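Local coordinates for protein pullulanase (Bacillus acidopullulyticus, PDB 2WAN) that probably hydrolyses the alpha-1,6-glucosidic linkages of pullulan and related starch polysaccharides, at residues A[117-120]-A[124-127]; A[304-309]-A[333-338]. All coordinates share one frame; numbering follows the deposited sequence.

Contact 1 is a strand pairing in the N-terminal part of the modelled chain. Contact 2 joins a linker to a turn in the carbohydrate-binding module 48 region. Their centres are about 14 Å apart, and residues 304-309 follow strand 295-302, which also pairs with strand 114-121. Two probable hydrogen bonds connect the contacts directly: Leu119 O to Val305 N at 3.1 Å, and Asp120 OD1 to Asn304 N at 3.0 Å. Asp120 C also packs on Val305 CB. A glycerol lies about 6 Å from the side chain of Asp120, and Asn304 ND2 is hydrogen-bonded to a glycerol. Such molecules probably come from the crystallisation liquor, and no role in catalysis follows from them.

Contact 1 (A[117-120]-A[124-127]); sequences AYLD and TVLA
Leu119 and Val125 face each other on one side of a tight antiparallel hairpin, with Ala117 and Ala127 beside them. The Leu119 and Val125 side chains meet at a slant, CD1 of Leu119 lying 3.9 Å from CG2 of Val125. With CG of Leu119 anti to the backbone N (chi1 -173°) and chi2 at 62°, CD1 is carried toward the partner strand. The other methyl of Val125, CG1, reaches Ala117 CB at 4.2 Å. Ile300 of strand 295-302 packs against Ala117, Leu119 and Val125.

Tyr118, Asp120 and Leu126 are placed differently. Tyr118 and Leu126 project from the opposite face, and the phenol of Tyr118 leads away from the hairpin to Gln571 and Thr576. The carboxylate of Asp120 turns back over Leu126, with OD2 3.6 Å from Leu126 CB. That oxygen also forms a salt bridge with Arg303.

Tyr118 and Leu126 form a hydrogen-bonded pair: Tyr118 N to Leu126 O is 3.0 Å, and Leu126 N to Tyr118 O is 2.8 Å. A third bond, Asp120 N to Thr124 O at 2.9 Å, closes the pairing next to the turn. One face is thus aliphatic and buried, while the other combines a leucine with polar ends partnered beyond the hairpin. There the salt bridge to Arg303 probably favours the ionised carboxylate of Asp120, even beside the Leu126 methylene.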
loop_
_atom_site.group_PDB
_atom_site.type_symbol
_atom_site.label_atom_id
_atom_site.label_comp_id
_atom_site.label_asym_id
_atom_site.label_seq_id
_atom_site.Cartn_x
_atom_site.Cartn_y
_atom_site.Cartn_z
ATOM N N ALA A 117 18.787 -2.064 22.970
ATOM C CA ALA A 117 17.840 -1.561 23.965
ATOM C C ALA A 117 17.025 -0.380 23.447
ATOM O O ALA A 117 17.579 0.559 22.855
ATOM C CB ALA A 117 18.553 -1.176 25.264
ATOM N N TYR A 118 15.716 -0.441 23.686
ATOM C CA TYR A 118 14.782 0.590 23.245
ATOM C C TYR A 118 14.015 1.157 24.421
ATOM O O TYR A 118 13.567 0.415 25.294
ATOM C CB TYR A 118 13.760 0.009 22.251
ATOM C CG TYR A 118 14.261 -0.272 20.857
ATOM C CD1 TYR A 118 15.067 0.655 20.169
ATOM C CD2 TYR A 118 13.884 -1.442 20.191
ATOM C CE1 TYR A 118 15.502 0.414 18.882
ATOM C CE2 TYR A 118 14.302 -1.692 18.898
ATOM C CZ TYR A 118 15.115 -0.756 18.238
ATOM O OH TYR A 118 15.550 -0.984 16.954
ATOM N N LEU A 119 13.837 2.473 24.428
ATOM C CA LEU A 119 12.945 3.118 25.362
ATOM C C LEU A 119 11.577 3.173 24.682
ATOM O O LEU A 119 11.339 4.012 23.794
ATOM C CB LEU A 119 13.475 4.518 25.728
ATOM C CG LEU A 119 12.774 5.315 26.833
ATOM C CD1 LEU A 119 12.850 4.585 28.204
ATOM C CD2 LEU A 119 13.367 6.727 26.934
ATOM N N ASP A 120 10.691 2.256 25.073
ATOM C CA ASP A 120 9.400 2.082 24.385
ATOM C C ASP A 120 8.216 2.698 25.100
ATOM O O ASP A 120 7.102 2.678 24.584
ATOM C CB ASP A 120 9.125 0.599 24.076
ATOM C CG ASP A 120 9.862 0.110 22.839
ATOM O OD1 ASP A 120 10.166 0.927 21.926
ATOM O OD2 ASP A 120 10.140 -1.104 22.764
ATOM N N THR A 124 9.744 2.497 30.422
ATOM C CA THR A 124 9.881 1.104 29.979
ATOM C C THR A 124 10.998 0.935 28.960
ATOM O O THR A 124 11.026 1.626 27.926
ATOM C CB THR A 124 8.561 0.557 29.390
ATOM O OG1 THR A 124 7.503 0.715 30.340
ATOM C CG2 THR A 124 8.691 -0.917 29.009
ATOM N N VAL A 125 11.911 0.016 29.256
ATOM C CA VAL A 125 13.004 -0.339 28.359
ATOM C C VAL A 125 12.855 -1.792 27.914
ATOM O O VAL A 125 12.587 -2.680 28.739
ATOM C CB VAL A 125 14.396 -0.130 29.016
ATOM C CG1 VAL A 125 15.517 -0.675 28.140
ATOM C CG2 VAL A 125 14.627 1.347 29.326
ATOM N N LEU A 126 13.005 -2.017 26.606
ATOM C CA LEU A 126 13.002 -3.355 26.022
ATOM C C LEU A 126 14.423 -3.716 25.626
ATOM O O LEU A 126 14.985 -3.123 24.708
ATOM C CB LEU A 126 12.062 -3.416 24.801
ATOM C CG LEU A 126 12.002 -4.761 24.059
ATOM C CD1 LEU A 126 11.077 -5.722 24.800
ATOM C CD2 LEU A 126 11.520 -4.590 22.622
ATOM N N ALA A 127 15.010 -4.690 26.319
ATOM C CA ALA A 127 16.421 -5.023 26.124
ATOM C C ALA A 127 16.658 -6.457 25.669
ATOM O O ALA A 127 16.106 -7.396 26.245
ATOM C CB ALA A 127 17.218 -4.732 27.401
#

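Contact 2 (A[304-309]-A[333-338]); sequences NVLNLP and APTASN
No aromatic ring carries this contact; the nearest thing to one is the puckered ring of Pro334, which Leu306 meets at CB and CG. The leucine fork comes in at about a right angle. Its CD2 lies 3.9 Å from Pro334 CG and 4.0 Å from Pro334 CB, and its CD1 is 4.1 Å from the same CG. No polar atom bridges the two segments.

Thr335 adds a second surface next to the ring. Its CG2 methyl is about equally far from both ends of the fork, 4.0 Å from Leu306 CD1. The methyl sits anti to the carbonyl carbon of Thr335, which puts OG1 between the backbone N and that carbonyl carbon. The threonine therefore offers carbon, not its hydroxyl, to the leucine. All three touching residues are buried, yet only 108 Å² is covered between the segments. Cutting Leu306 back to an alanine would remove both CD methyls and would probably open a gap beside Pro334 and leave the Thr335 methyl without this aliphatic partner.

Both partners sit on short, bonded backbone turns. Residues 304-307 form a 3-10 segment, with Asn307 N bonded to Asn304 O at 3.0 Å. Pro334 and Thr335 are the two central residues of a type I beta turn, closed by Ala336 N to Ala333 O at 3.2 Å.

Leu306 also touches Tyr572, whose hydroxyl is hydrogen-bonded to Asn307 OD1. The turn links strand 326-332 to strand 338-344 in the carbohydrate-binding module 48 region. Just past it, Ser337 and Asn338 make a classic beta bulge opposite Thr383 of strand 377-383. The contact thus packs the linker between strands 295-302 and 319-322 against the turn at one end of this strand region.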
loop_
_atom_site.group_PDB
_atom_site.type_symbol
_atom_site.label_atom_id
_atom_site.label_comp_id
_atom_site.label_asym_id
_atom_site.label_seq_id
_atom_site.Cartn_x
_atom_site.Cartn_y
_atom_site.Cartn_z
ATOM N N ASN A 304 9.432 3.670 21.004
ATOM C CA ASN A 304 7.996 3.871 21.135
ATOM C C ASN A 304 7.610 4.886 22.198
ATOM O O ASN A 304 6.464 5.327 22.251
ATOM C CB ASN A 304 7.259 2.546 21.320
ATOM C CG ASN A 304 7.358 1.651 20.096
ATOM O OD1 ASN A 304 7.602 2.131 18.990
ATOM N ND2 ASN A 304 7.168 0.348 20.286
ATOM N N VAL A 305 8.590 5.304 23.002
ATOM C CA VAL A 305 8.375 6.438 23.905
ATOM C C VAL A 305 7.946 7.696 23.117
ATOM O O VAL A 305 7.150 8.508 23.603
ATOM C CB VAL A 305 9.614 6.714 24.782
ATOM C CG1 VAL A 305 10.830 7.153 23.940
ATOM C CG2 VAL A 305 9.283 7.755 25.860
ATOM N N LEU A 306 8.453 7.823 21.891
ATOM C CA LEU A 306 8.161 8.998 21.061
ATOM C C LEU A 306 6.725 9.019 20.533
ATOM O O LEU A 306 6.278 10.038 19.999
ATOM C CB LEU A 306 9.177 9.116 19.914
ATOM C CG LEU A 306 10.652 9.179 20.322
ATOM C CD1 LEU A 306 11.560 9.154 19.081
ATOM C CD2 LEU A 306 10.948 10.416 21.194
ATOM N N ASN A 307 6.003 7.902 20.685
ATOM C CA ASN A 307 4.563 7.855 20.376
ATOM C C ASN A 307 3.716 8.739 21.290
ATOM O O ASN A 307 2.605 9.113 20.928
ATOM C CB ASN A 307 3.985 6.435 20.495
ATOM C CG ASN A 307 4.621 5.432 19.552
ATOM O OD1 ASN A 307 5.412 5.769 18.671
ATOM N ND2 ASN A 307 4.265 4.163 19.746
ATOM N N LEU A 308 4.236 9.039 22.482
ATOM C CA LEU A 308 3.456 9.723 23.527
ATOM C C LEU A 308 3.026 11.137 23.116
ATOM O O LEU A 308 3.757 11.830 22.404
ATOM C CB LEU A 308 4.230 9.748 24.860
ATOM C CG LEU A 308 4.485 8.397 25.554
ATOM C CD1 LEU A 308 5.466 8.535 26.723
ATOM C CD2 LEU A 308 3.192 7.773 26.023
ATOM N N PRO A 309 1.833 11.577 23.563
ATOM C CA PRO A 309 1.312 12.898 23.210
ATOM C C PRO A 309 2.289 14.069 23.418
ATOM O O PRO A 309 2.226 15.056 22.683
ATOM C CB PRO A 309 0.094 13.033 24.123
ATOM C CG PRO A 309 -0.406 11.622 24.197
ATOM C CD PRO A 309 0.836 10.791 24.310
ATOM N N ALA A 333 12.426 16.835 15.827
ATOM C CA ALA A 333 13.646 16.112 16.197
ATOM C C ALA A 333 13.699 15.959 17.722
ATOM O O ALA A 333 14.529 16.596 18.392
ATOM C CB ALA A 333 14.884 16.829 15.679
ATOM N N PRO A 334 12.817 15.102 18.260
ATOM C CA PRO A 334 12.569 15.026 19.705
ATOM C C PRO A 334 13.723 14.466 20.524
ATOM O O PRO A 334 13.736 14.634 21.751
ATOM C CB PRO A 334 11.342 14.112 19.804
ATOM C CG PRO A 334 11.437 13.233 18.613
ATOM C CD PRO A 334 11.965 14.151 17.514
ATOM N N THR A 335 14.677 13.810 19.874
ATOM C CA THR A 335 15.830 13.265 20.600
ATOM C C THR A 335 17.116 14.081 20.409
ATOM O O THR A 335 18.146 13.793 21.028
ATOM C CB THR A 335 16.097 11.809 20.214
ATOM O OG1 THR A 335 16.498 11.756 18.844
ATOM C CG2 THR A 335 14.852 10.951 20.437
ATOM N N ALA A 336 17.063 15.105 19.559
ATOM C CA ALA A 336 18.252 15.914 19.287
ATOM C C ALA A 336 18.649 16.763 20.499
ATOM O O ALA A 336 17.788 17.254 21.228
ATOM C CB ALA A 336 18.040 16.804 18.060
ATOM N N SER A 337 19.958 16.917 20.702
ATOM C CA SER A 337 20.475 17.860 21.708
ATOM C C SER A 337 20.640 19.261 21.111
ATOM O O SER A 337 20.601 20.267 21.833
ATOM C CB SER A 337 21.807 17.367 22.282
ATOM O OG SER A 337 22.812 17.264 21.287
ATOM N N ASN A 338 20.829 19.312 19.793
ATOM C CA ASN A 338 20.962 20.572 19.075
ATOM C C ASN A 338 20.515 20.428 17.629
ATOM O O ASN A 338 20.769 19.394 17.004
ATOM C CB ASN A 338 22.415 21.052 19.092
ATOM C CG ASN A 338 22.537 22.529 18.776
ATOM O OD1 ASN A 338 21.577 23.280 18.903
ATOM N ND2 ASN A 338 23.725 22.948 18.354
#